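Local coordinates for uncharacterized protein (Bacteroides thetaiotaomicron VPI-5482, PDB 3KNY), which is of unknown function but folds into two domains and is probably a lipoprotein attached to the bacterial cell envelope, at residues A[22-27]-A[128-133]; A[77-82]-A[86-91]; A[139-144]-A[172-177]; A[145-148]-A[153-156]. One frame throughout, in Å; residues are numbered along the deposited sequence.

Contact 1: A[22-27]-A[128-133]; sequences PEYAPL and NGCTLY
With CG beside the backbone N and anti to the carbonyl carbon (chi1 -64°), Tyr24 sends its ring across to strand 124-134, where the hydroxyl meets the backbone of Thr131. Glu23 turns the other way at its first torsion, CG lying between the backbone N and the carbonyl carbon (chi1 75°), and its extended chain carries the carboxylate to the side chain of the same threonine. Thr131 N donates to Tyr24 OH at 3.3 Å, with an N-H...O angle of 154°. Beside this bond, Thr131 OG1 makes a weak hydrogen bond to Glu23 OE1 at 3.4 Å. The tyrosine ring also leans obliquely past the Thr131 carbonyl, CE2 lying 3.6 Å from Thr131 O, and that oxygen is engaged by Asn21 ND2. Cys130 contributes only a light touch, its SG 3.9 Å from Tyr24 OH.

This is a case of an irregular connection pinned to an outer strand of a sheet. Strand 124-134 pairs along its other side with strand 140-149, where a classic beta bulge sets Leu132 and Tyr133 opposite the single residue Ile141. The Tyr24 ring meets Phe94, and Asn96 ND2 adds a weak bond to its hydroxyl. The chemistry implies that a side-chain hydroxyl takes the place of a neighbouring strand, occupying a backbone N-H in the interior, while the exposed glutamate adds a weaker polar tie at the margin.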
loop_
_atom_site.group_PDB
_atom_site.type_symbol
_atom_site.label_atom_id
_atom_site.label_comp_id
_atom_site.label_asym_id
_atom_site.label_seq_id
_atom_site.Cartn_x
_atom_site.Cartn_y
_atom_site.Cartn_z
ATOM N N PRO A 22 -3.645 -5.630 8.989
ATOM C CA PRO A 22 -5.047 -6.047 8.865
ATOM C C PRO A 22 -5.869 -5.299 7.819
ATOM O O PRO A 22 -6.869 -5.840 7.362
ATOM C CB PRO A 22 -5.608 -5.816 10.276
ATOM C CG PRO A 22 -4.766 -4.712 10.845
ATOM C CD PRO A 22 -3.394 -4.862 10.227
ATOM N N GLU A 23 -5.447 -4.096 7.426
ATOM C CA GLU A 23 -6.182 -3.323 6.416
ATOM C C GLU A 23 -5.983 -3.859 4.983
ATOM O O GLU A 23 -6.645 -3.382 4.060
ATOM C CB GLU A 23 -5.849 -1.806 6.522
ATOM C CG GLU A 23 -4.452 -1.316 5.978
ATOM C CD GLU A 23 -4.147 0.200 6.270
ATOM O OE1 GLU A 23 -4.153 0.562 7.469
ATOM O OE2 GLU A 23 -3.887 1.020 5.323
ATOM N N TYR A 24 -5.104 -4.852 4.819
ATOM C CA TYR A 24 -4.754 -5.433 3.522
ATOM C C TYR A 24 -5.113 -6.930 3.390
ATOM O O TYR A 24 -4.909 -7.718 4.315
ATOM C CB TYR A 24 -3.233 -5.266 3.275
ATOM C CG TYR A 24 -2.788 -3.814 3.160
ATOM C CD1 TYR A 24 -2.812 -3.142 1.934
ATOM C CD2 TYR A 24 -2.351 -3.114 4.270
ATOM C CE1 TYR A 24 -2.433 -1.814 1.832
ATOM C CE2 TYR A 24 -1.956 -1.783 4.172
ATOM C CZ TYR A 24 -2.012 -1.139 2.960
ATOM O OH TYR A 24 -1.640 0.177 2.897
ATOM N N ALA A 25 -5.606 -7.322 2.213
ATOM C CA ALA A 25 -5.977 -8.716 1.928
ATOM C C ALA A 25 -4.733 -9.559 1.630
ATOM O O ALA A 25 -3.937 -9.192 0.772
ATOM C CB ALA A 25 -6.957 -8.785 0.736
ATOM N N PRO A 26 -4.562 -10.691 2.330
ATOM C CA PRO A 26 -3.463 -11.624 2.040
ATOM C C PRO A 26 -3.512 -12.101 0.608
ATOM O O PRO A 26 -4.604 -12.194 0.044
ATOM C CB PRO A 26 -3.759 -12.827 2.941
ATOM C CG PRO A 26 -4.719 -12.354 3.991
ATOM C CD PRO A 26 -5.396 -11.124 3.469
ATOM N N LEU A 27 -2.360 -12.440 0.039
ATOM C CA LEU A 27 -2.300 -12.924 -1.339
ATOM C C LEU A 27 -3.353 -13.976 -1.661
ATOM O O LEU A 27 -3.729 -14.821 -0.823
ATOM C CB LEU A 27 -0.936 -13.531 -1.670
ATOM C CG LEU A 27 0.254 -12.636 -1.979
ATOM C CD1 LEU A 27 1.291 -13.523 -2.629
ATOM C CD2 LEU A 27 -0.086 -11.458 -2.904
ATOM N N ASN A 128 -2.182 10.866 -0.645
ATOM C CA ASN A 128 -2.532 9.481 -0.408
ATOM C C ASN A 128 -1.473 8.948 0.530
ATOM O O ASN A 128 -0.449 9.559 0.740
ATOM C CB ASN A 128 -2.605 8.671 -1.718
ATOM C CG ASN A 128 -3.192 7.236 -1.533
ATOM O OD1 ASN A 128 -2.712 6.274 -2.145
ATOM N ND2 ASN A 128 -4.224 7.104 -0.691
ATOM N N GLY A 129 -1.736 7.812 1.127
ATOM C CA GLY A 129 -0.915 7.319 2.200
ATOM C C GLY A 129 -0.975 5.830 2.215
ATOM O O GLY A 129 -1.661 5.219 1.434
ATOM N N CYS A 130 -0.287 5.231 3.154
ATOM C CA CYS A 130 0.029 3.839 3.003
ATOM C C CYS A 130 0.658 3.255 4.266
ATOM O O CYS A 130 1.616 3.807 4.773
ATOM C CB CYS A 130 1.053 3.845 1.905
ATOM S SG CYS A 130 1.312 2.343 1.492
ATOM N N THR A 131 0.140 2.162 4.799
ATOM C CA THR A 131 0.727 1.626 6.019
ATOM C C THR A 131 1.695 0.572 5.604
ATOM O O THR A 131 1.287 -0.456 5.087
ATOM C CB THR A 131 -0.304 1.053 6.960
ATOM O OG1 THR A 131 -1.143 2.121 7.390
ATOM C CG2 THR A 131 0.364 0.422 8.170
ATOM N N LEU A 132 2.977 0.832 5.830
ATOM C CA LEU A 132 4.024 -0.062 5.364
ATOM C C LEU A 132 4.238 -1.206 6.316
ATOM O O LEU A 132 4.672 -2.268 5.888
ATOM C CB LEU A 132 5.338 0.673 5.165
ATOM C CG LEU A 132 5.386 1.649 3.997
ATOM C CD1 LEU A 132 6.759 2.324 3.981
ATOM C CD2 LEU A 132 5.088 0.916 2.678
ATOM N N TYR A 133 3.941 -0.997 7.597
ATOM C CA TYR A 133 4.235 -2.009 8.600
ATOM C C TYR A 133 3.486 -1.733 9.879
ATOM O O TYR A 133 3.266 -0.579 10.225
ATOM C CB TYR A 133 5.742 -2.082 8.863
ATOM C CG TYR A 133 6.120 -2.894 10.076
ATOM C CD1 TYR A 133 6.125 -4.261 10.035
ATOM C CD2 TYR A 133 6.450 -2.280 11.277
ATOM C CE1 TYR A 133 6.462 -5.014 11.152
ATOM C CE2 TYR A 133 6.790 -3.019 12.394
ATOM C CZ TYR A 133 6.788 -4.388 12.321
ATOM O OH TYR A 133 7.106 -5.134 13.417
#

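Contact 2: A[77-82]-A[86-91]; sequences NNICER and GQINKY
Arg82 and Ile88 meet where helix 66-84 ends and the chain turns off at roughly a right angle to it. Gly86, with positive phi (84°), is the first residue to leave the helical conformation and marks a Schellman motif. The tight part centres on one carbonyl: Arg82 O accepts from Gln87 N at 2.8 Å, almost in line with its C=O bond, and from Ile88 N at 3.2 Å, which approaches from above the carbonyl plane. Behind these bonds Ile88 is buried. Its CD1 lies 3.5 Å from Arg82 CB and 3.9 Å from Ile79 CG2, so the methyl sits against two successive turns of the helix, while Ile79 also packs on Met49 of helix 40-49.

The outer side is looser. The long chains of Arg82 and exposed Gln87 run side by side in the same direction, with guanidinium and amide planes 79° apart; Gln87 OE1 comes up to the guanidinium edge near its plane, but the angle is too poor for a hydrogen bond. The arginine is held mainly from its own helix, with Asp185 a further neighbour: Arg82 NE donates to Asn78 OD1 at 3.2 Å, nearly straight at 172° and in the guanidinium plane. With an alanine here, Asn78 OD1 would probably lose this donor and Gln87 the chain it lies along, leaving the amide freer to turn. Backbone bonds and a buried isoleucine thus close the helix end, while the polar chains cover its surface.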
loop_
_atom_site.group_PDB
_atom_site.type_symbol
_atom_site.label_atom_id
_atom_site.label_comp_id
_atom_site.label_asym_id
_atom_site.label_seq_id
_atom_site.Cartn_x
_atom_site.Cartn_y
_atom_site.Cartn_z
ATOM N N ASN A 77 -5.844 -3.308 -15.294
ATOM C CA ASN A 77 -5.842 -4.123 -16.508
ATOM C C ASN A 77 -4.432 -4.249 -17.053
ATOM O O ASN A 77 -3.958 -5.343 -17.377
ATOM C CB ASN A 77 -6.754 -3.536 -17.595
ATOM C CG ASN A 77 -6.997 -4.519 -18.724
ATOM O OD1 ASN A 77 -7.668 -5.528 -18.528
ATOM N ND2 ASN A 77 -6.431 -4.253 -19.898
ATOM N N ASN A 78 -3.777 -3.105 -17.140
ATOM C CA ASN A 78 -2.409 -3.015 -17.602
ATOM C C ASN A 78 -1.480 -3.853 -16.720
ATOM O O ASN A 78 -0.664 -4.623 -17.228
ATOM C CB ASN A 78 -2.025 -1.529 -17.634
ATOM C CG ASN A 78 -0.550 -1.294 -17.579
ATOM O OD1 ASN A 78 0.157 -1.569 -18.555
ATOM N ND2 ASN A 78 -0.060 -0.762 -16.429
ATOM N N ILE A 79 -1.619 -3.730 -15.402
ATOM C CA ILE A 79 -0.775 -4.498 -14.479
ATOM C C ILE A 79 -1.011 -6.012 -14.647
ATOM O O ILE A 79 -0.058 -6.792 -14.697
ATOM C CB ILE A 79 -0.980 -4.054 -12.982
ATOM C CG1 ILE A 79 -0.495 -2.609 -12.794
ATOM C CG2 ILE A 79 -0.231 -4.985 -12.032
ATOM C CD1 ILE A 79 -1.046 -1.893 -11.573
ATOM N N CYS A 80 -2.280 -6.413 -14.755
ATOM C CA CYS A 80 -2.638 -7.822 -14.947
ATOM C C CYS A 80 -2.014 -8.390 -16.210
ATOM O O CYS A 80 -1.555 -9.532 -16.241
ATOM C CB CYS A 80 -4.147 -7.969 -15.044
ATOM S SG CYS A 80 -5.017 -7.878 -13.474
ATOM N N GLU A 81 -2.013 -7.588 -17.263
ATOM C CA GLU A 81 -1.364 -7.990 -18.489
ATOM C C GLU A 81 0.102 -8.326 -18.264
ATOM O O GLU A 81 0.613 -9.289 -18.837
ATOM C CB GLU A 81 -1.499 -6.903 -19.551
ATOM C CG GLU A 81 -0.787 -7.244 -20.866
ATOM C CD GLU A 81 -1.525 -6.737 -22.083
ATOM O OE1 GLU A 81 -2.553 -6.036 -21.913
ATOM O OE2 GLU A 81 -1.084 -7.059 -23.215
ATOM N N ARG A 82 0.772 -7.542 -17.426
ATOM C CA ARG A 82 2.175 -7.802 -17.119
ATOM C C ARG A 82 2.346 -9.007 -16.223
ATOM O O ARG A 82 3.320 -9.741 -16.364
ATOM C CB ARG A 82 2.806 -6.579 -16.484
ATOM C CG ARG A 82 2.817 -5.436 -17.447
ATOM C CD ARG A 82 2.715 -4.102 -16.775
ATOM N NE ARG A 82 2.840 -3.086 -17.807
ATOM C CZ ARG A 82 3.996 -2.706 -18.343
ATOM N NH1 ARG A 82 5.147 -3.227 -17.934
ATOM N NH2 ARG A 82 4.004 -1.788 -19.291
ATOM N N GLY A 86 4.205 -12.767 -17.651
ATOM C CA GLY A 86 5.394 -13.273 -16.955
ATOM C C GLY A 86 6.306 -12.178 -16.416
ATOM O O GLY A 86 7.355 -12.455 -15.832
ATOM N N GLN A 87 5.877 -10.931 -16.552
ATOM C CA GLN A 87 6.732 -9.789 -16.293
ATOM C C GLN A 87 6.735 -9.305 -14.849
ATOM O O GLN A 87 7.762 -8.859 -14.362
ATOM C CB GLN A 87 6.295 -8.677 -17.207
ATOM C CG GLN A 87 7.104 -7.444 -17.123
ATOM C CD GLN A 87 6.595 -6.409 -18.101
ATOM O OE1 GLN A 87 6.669 -5.211 -17.822
ATOM N NE2 GLN A 87 6.050 -6.862 -19.253
ATOM N N ILE A 88 5.584 -9.333 -14.181
ATOM C CA ILE A 88 5.514 -9.098 -12.735
ATOM C C ILE A 88 5.257 -10.483 -12.159
ATOM O O ILE A 88 4.122 -10.851 -11.855
ATOM C CB ILE A 88 4.381 -8.132 -12.342
ATOM C CG1 ILE A 88 4.617 -6.765 -12.975
ATOM C CG2 ILE A 88 4.273 -8.016 -10.813
ATOM C CD1 ILE A 88 3.386 -5.891 -13.055
ATOM N N ASN A 89 6.331 -11.259 -12.064
ATOM C CA ASN A 89 6.287 -12.654 -11.629
ATOM C C ASN A 89 6.487 -12.905 -10.102
ATOM O O ASN A 89 6.387 -14.044 -9.654
ATOM C CB ASN A 89 7.319 -13.443 -12.439
ATOM C CG ASN A 89 8.752 -12.990 -12.158
ATOM O OD1 ASN A 89 8.980 -11.878 -11.686
ATOM N ND2 ASN A 89 9.721 -13.859 -12.428
ATOM N N LYS A 90 6.752 -11.861 -9.317
ATOM C CA LYS A 90 7.020 -11.993 -7.868
ATOM C C LYS A 90 6.147 -11.105 -6.992
ATOM O O LYS A 90 5.611 -10.100 -7.442
ATOM C CB LYS A 90 8.463 -11.589 -7.555
ATOM C CG LYS A 90 9.527 -12.582 -7.947
ATOM C CD LYS A 90 10.943 -12.016 -7.674
ATOM C CE LYS A 90 11.490 -11.190 -8.857
ATOM N NZ LYS A 90 11.749 -12.006 -10.102
ATOM N N TYR A 91 6.059 -11.452 -5.715
ATOM C CA TYR A 91 5.374 -10.619 -4.734
ATOM C C TYR A 91 5.902 -9.201 -4.814
ATOM O O TYR A 91 7.100 -9.010 -4.756
ATOM C CB TYR A 91 5.633 -11.121 -3.324
ATOM C CG TYR A 91 5.055 -10.208 -2.263
ATOM C CD1 TYR A 91 3.686 -10.150 -2.040
ATOM C CD2 TYR A 91 5.873 -9.391 -1.503
ATOM C CE1 TYR A 91 3.164 -9.317 -1.089
ATOM C CE2 TYR A 91 5.356 -8.549 -0.550
ATOM C CZ TYR A 91 4.002 -8.525 -0.327
ATOM O OH TYR A 91 3.481 -7.681 0.632
#

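Contact 3: A[139-144]-A[172-177]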
loop_
_atom_site.group_PDB
_atom_site.type_symbol
_atom_site.label_atom_id
_atom_site.label_comp_id
_atom_site.label_asym_id
_atom_site.label_seq_id
_atom_site.Cartn_x
_atom_site.Cartn_y
_atom_site.Cartn_z
ATOM N N PRO A 139 2.769 -0.355 17.281
ATOM C CA PRO A 139 3.509 0.650 16.553
ATOM C C PRO A 139 3.584 0.362 15.059
ATOM O O PRO A 139 3.671 -0.787 14.649
ATOM C CB PRO A 139 4.885 0.571 17.204
ATOM C CG PRO A 139 4.579 0.231 18.585
ATOM C CD PRO A 139 3.517 -0.797 18.466
ATOM N N TYR A 140 3.550 1.418 14.260
ATOM C CA TYR A 140 3.440 1.277 12.818
ATOM C C TYR A 140 4.379 2.235 12.077
ATOM O O TYR A 140 4.815 3.229 12.634
ATOM C CB TYR A 140 1.981 1.545 12.393
ATOM C CG TYR A 140 1.466 2.917 12.775
ATOM C CD1 TYR A 140 1.963 4.072 12.156
ATOM C CD2 TYR A 140 0.492 3.077 13.766
ATOM C CE1 TYR A 140 1.509 5.359 12.516
ATOM C CE2 TYR A 140 0.037 4.366 14.138
ATOM C CZ TYR A 140 0.554 5.487 13.499
ATOM O OH TYR A 140 0.120 6.737 13.820
ATOM N N ILE A 141 4.675 1.925 10.820
ATOM C CA ILE A 141 5.366 2.858 9.932
ATOM C C ILE A 141 4.432 3.136 8.770
ATOM O O ILE A 141 4.021 2.202 8.059
ATOM C CB ILE A 141 6.655 2.287 9.339
ATOM C CG1 ILE A 141 7.666 1.923 10.434
ATOM C CG2 ILE A 141 7.241 3.281 8.342
ATOM C CD1 ILE A 141 8.836 1.062 9.890
ATOM N N LYS A 142 4.093 4.407 8.581
ATOM C CA LYS A 142 3.251 4.822 7.469
ATOM C C LYS A 142 3.975 5.761 6.508
ATOM O O LYS A 142 4.889 6.480 6.916
ATOM C CB LYS A 142 2.021 5.538 8.014
ATOM C CG LYS A 142 1.090 4.594 8.720
ATOM C CD LYS A 142 -0.181 5.267 9.157
ATOM C CE LYS A 142 -1.058 4.290 9.938
ATOM N NZ LYS A 142 -2.481 4.725 9.875
ATOM N N ALA A 143 3.534 5.770 5.251
ATOM C CA ALA A 143 4.037 6.682 4.211
ATOM C C ALA A 143 2.873 7.568 3.758
ATOM O O ALA A 143 1.734 7.096 3.666
ATOM C CB ALA A 143 4.621 5.893 3.022
ATOM N N ALA A 144 3.145 8.855 3.535
ATOM C CA ALA A 144 2.171 9.810 2.959
ATOM C C ALA A 144 2.854 10.530 1.785
ATOM O O ALA A 144 4.027 10.767 1.811
ATOM C CB ALA A 144 1.716 10.790 3.984
ATOM N N PRO A 172 7.402 5.440 19.648
ATOM C CA PRO A 172 8.130 4.873 18.535
ATOM C C PRO A 172 8.956 5.923 17.795
ATOM O O PRO A 172 8.636 7.085 17.777
ATOM C CB PRO A 172 7.032 4.294 17.650
ATOM C CG PRO A 172 5.793 4.982 18.046
ATOM C CD PRO A 172 5.950 5.464 19.438
ATOM N N SER A 173 9.976 5.443 17.133
ATOM C CA SER A 173 11.005 6.220 16.516
ATOM C C SER A 173 11.467 5.473 15.263
ATOM O O SER A 173 11.672 4.256 15.304
ATOM C CB SER A 173 12.161 6.237 17.485
ATOM O OG SER A 173 12.930 7.361 17.237
ATOM N N PHE A 174 11.641 6.160 14.151
ATOM C CA PHE A 174 12.154 5.485 12.951
ATOM C C PHE A 174 13.388 6.203 12.491
ATOM O O PHE A 174 13.363 7.401 12.274
ATOM C CB PHE A 174 11.150 5.474 11.819
ATOM C CG PHE A 174 11.644 4.790 10.563
ATOM C CD1 PHE A 174 11.642 3.403 10.455
ATOM C CD2 PHE A 174 12.068 5.528 9.464
ATOM C CE1 PHE A 174 12.084 2.783 9.290
ATOM C CE2 PHE A 174 12.488 4.905 8.296
ATOM C CZ PHE A 174 12.493 3.534 8.210
ATOM N N SER A 175 14.464 5.456 12.344
ATOM C CA SER A 175 15.665 5.967 11.784
ATOM C C SER A 175 16.053 5.135 10.525
ATOM O O SER A 175 16.044 3.930 10.560
ATOM C CB SER A 175 16.720 5.927 12.862
ATOM O OG SER A 175 17.998 5.807 12.310
ATOM N N GLY A 176 16.374 5.793 9.411
ATOM C CA GLY A 176 16.874 5.094 8.217
ATOM C C GLY A 176 16.410 5.759 6.947
ATOM O O GLY A 176 16.175 6.956 6.940
ATOM N N ALA A 177 16.240 4.979 5.889
ATOM C CA ALA A 177 15.946 5.522 4.549
ATOM C C ALA A 177 14.502 5.235 4.096
ATOM O O ALA A 177 13.822 4.378 4.622
ATOM C CB ALA A 177 16.926 4.961 3.510
#
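Pro139 and Pro172 bring two strands together without any hydrogen bond between them, their CA atoms 6.6 Å apart. The motif is the packing of two beta-sheets against each other: strand 140-149 is the middle strand of a three-stranded antiparallel sheet, whereas strand 173-175 pairs with strand 188-201 of the mixed sheet. From the prolines the two backbones diverge. The spacing is 7.9 Å between the CA atoms of Ile141 and Phe174, and by Ala144 and Ala177 the CA atoms stand 14.5 Å apart. Segment 172-177 turns a corner at Gly176, with backbone angles (phi 146°) at which a CB would run into the carbonyl oxygen of the preceding residue.

Side chains alone therefore bridge the gap. At the close end the two proline rings meet, Pro139 CB lying 4.3 Å from Pro172 CB, and both also rest on Phe199 of strand 188-201. Next along, Ile141 points toward the other strand and Tyr140 away from it, in the alternation expected of a strand. Phe174 holds CG anti to its own N (chi1 180°), which carries the ring forward along the chain, its edge meeting Ala177 O in plane; the ring also packs on Cys193. Ile141 reaches out through CG1 to its terminal methyl, the two side chains crossing at about a right angle. Ile141 also touches Val161 of strand 154-164. The methyl comes to the ring obliquely, Ile141 CD1 lying equally far, 3.7 Å, from CD1 and from CE1 of Phe174.

Contact 4: A[145-148]-A[153-156]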
loop_
_atom_site.group_PDB
_atom_site.type_symbol
_atom_site.label_atom_id
_atom_site.label_comp_id
_atom_site.label_asym_id
_atom_site.label_seq_id
_atom_site.Cartn_x
_atom_site.Cartn_y
_atom_site.Cartn_z
ATOM N N VAL A 145 2.106 10.897 0.766
ATOM C CA VAL A 145 2.670 11.419 -0.480
ATOM C C VAL A 145 1.729 12.456 -1.014
ATOM O O VAL A 145 0.521 12.233 -1.038
ATOM C CB VAL A 145 2.748 10.324 -1.566
ATOM C CG1 VAL A 145 3.244 10.902 -2.838
ATOM C CG2 VAL A 145 3.662 9.207 -1.123
ATOM N N THR A 146 2.267 13.582 -1.460
ATOM C CA THR A 146 1.459 14.599 -2.113
ATOM C C THR A 146 1.916 14.669 -3.535
ATOM O O THR A 146 3.106 14.669 -3.785
ATOM C CB THR A 146 1.611 15.946 -1.442
ATOM O OG1 THR A 146 1.008 15.863 -0.150
ATOM C CG2 THR A 146 0.908 17.024 -2.240
ATOM N N TYR A 147 0.974 14.738 -4.468
ATOM C CA TYR A 147 1.307 14.702 -5.878
ATOM C C TYR A 147 0.302 15.424 -6.751
ATOM O O TYR A 147 -0.798 15.777 -6.313
ATOM C CB TYR A 147 1.427 13.251 -6.346
ATOM C CG TYR A 147 0.193 12.386 -6.113
ATOM C CD1 TYR A 147 -0.066 11.817 -4.867
ATOM C CD2 TYR A 147 -0.696 12.108 -7.147
ATOM C CE1 TYR A 147 -1.194 11.015 -4.653
ATOM C CE2 TYR A 147 -1.821 11.294 -6.947
ATOM C CZ TYR A 147 -2.063 10.761 -5.697
ATOM O OH TYR A 147 -3.163 9.976 -5.497
ATOM N N LYS A 148 0.710 15.630 -8.001
ATOM C CA LYS A 148 -0.136 16.207 -9.019
ATOM C C LYS A 148 -0.358 15.138 -10.080
ATOM O O LYS A 148 0.588 14.531 -10.576
ATOM C CB LYS A 148 0.552 17.419 -9.623
ATOM C CG LYS A 148 -0.385 18.572 -9.934
ATOM C CD LYS A 148 0.321 19.672 -10.715
ATOM C CE LYS A 148 0.806 19.159 -12.075
ATOM N NZ LYS A 148 0.839 20.253 -13.084
ATOM N N ASP A 153 1.046 12.445 -16.887
ATOM C CA ASP A 153 2.038 12.191 -15.868
ATOM C C ASP A 153 1.559 12.392 -14.425
ATOM O O ASP A 153 0.585 13.112 -14.173
ATOM C CB ASP A 153 3.251 13.098 -16.148
ATOM C CG ASP A 153 4.541 12.561 -15.549
ATOM O OD1 ASP A 153 4.594 11.394 -15.093
ATOM O OD2 ASP A 153 5.519 13.320 -15.546
ATOM N N VAL A 154 2.266 11.738 -13.499
ATOM C CA VAL A 154 2.099 11.942 -12.060
ATOM C C VAL A 154 3.403 12.434 -11.442
ATOM O O VAL A 154 4.432 11.779 -11.591
ATOM C CB VAL A 154 1.757 10.645 -11.360
ATOM C CG1 VAL A 154 1.846 10.825 -9.834
ATOM C CG2 VAL A 154 0.389 10.172 -11.816
ATOM N N THR A 155 3.354 13.564 -10.735
ATOM C CA THR A 155 4.551 14.148 -10.141
ATOM C C THR A 155 4.469 14.385 -8.612
ATOM O O THR A 155 3.552 15.072 -8.133
ATOM C CB THR A 155 4.937 15.441 -10.861
ATOM O OG1 THR A 155 3.911 16.454 -10.720
ATOM C CG2 THR A 155 5.249 15.118 -12.332
ATOM N N ILE A 156 5.471 13.840 -7.886
ATOM C CA ILE A 156 5.539 13.865 -6.424
ATOM C C ILE A 156 6.055 15.194 -5.897
ATOM O O ILE A 156 7.168 15.596 -6.183
ATOM C CB ILE A 156 6.454 12.761 -5.869
ATOM C CG1 ILE A 156 6.096 11.378 -6.439
ATOM C CG2 ILE A 156 6.413 12.780 -4.329
ATOM C CD1 ILE A 156 4.703 10.928 -6.127
#
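Tyr147 and Ile156 form an antiparallel non-hydrogen-bonded pair near the turn of the beta hairpin made by strands 140-149 and 154-164. Their side chains share one face of the sheet with Val145 and Val154. Tyr147 holds CG between its N and carbonyl carbon (chi1 57°), which leads the ring away from the partner strand, so that only its CD2 atom passes Val154. The meeting is oblique, Tyr147 CD2 being 3.9 Å from Val154 CG1, and the tyrosine hydroxyl bonds to Pro218 OXT at the chain's end. Ile156 bends at both torsions (chi1 -51°, chi2 -61°), bringing its terminal methyl across to the partner strand. There Ile156 CD1 lies 3.6 Å from Val145 CG1 and 4.0 Å from Tyr147 CB, so that one methyl touches both. Cutting Ile156 back to an alanine would probably open a gap beside the Val145 methyl and the Tyr147 CB and leave both with less to pack on. Val180 and Ile189 of the facing sheet touch Ile156 as well.

The opposite face is more polar. Lys148 and Thr155, the hydrogen-bonded pair, stand next to each other there, with Thr155 OG1 3.7 Å from Lys148 CB, while the lysine chain leads off. Between the two faces the backbones of this pair join twice: Lys148 N donates to Thr155 O, and Thr155 N donates to Lys148 O, each at 2.9 Å.

How the contacts relate
Contacts 1, 3 and 4 all draw on the three-stranded antiparallel sheet. Contact 1 reaches its outer strand 124-134, and contacts 3 and 4 take successive parts of strand 140-149; Cys130 O to Ala143 N and Asn128 O to Val145 N probably bond contact 1 to each. Contact 1 is the most deeply placed, its centre about 5 Å from the centre of the chain, and is polar. Contacts 3 and 4 are only partly buried: contact 3, between sheets, is wholly apolar, and contact 4, within a sheet, combines backbone bonds with an apolar face. Contact 2 stands apart as a partly buried helix end, across the chain centre from contact 3, and meets contact 1 through packing of Leu27 on Tyr91.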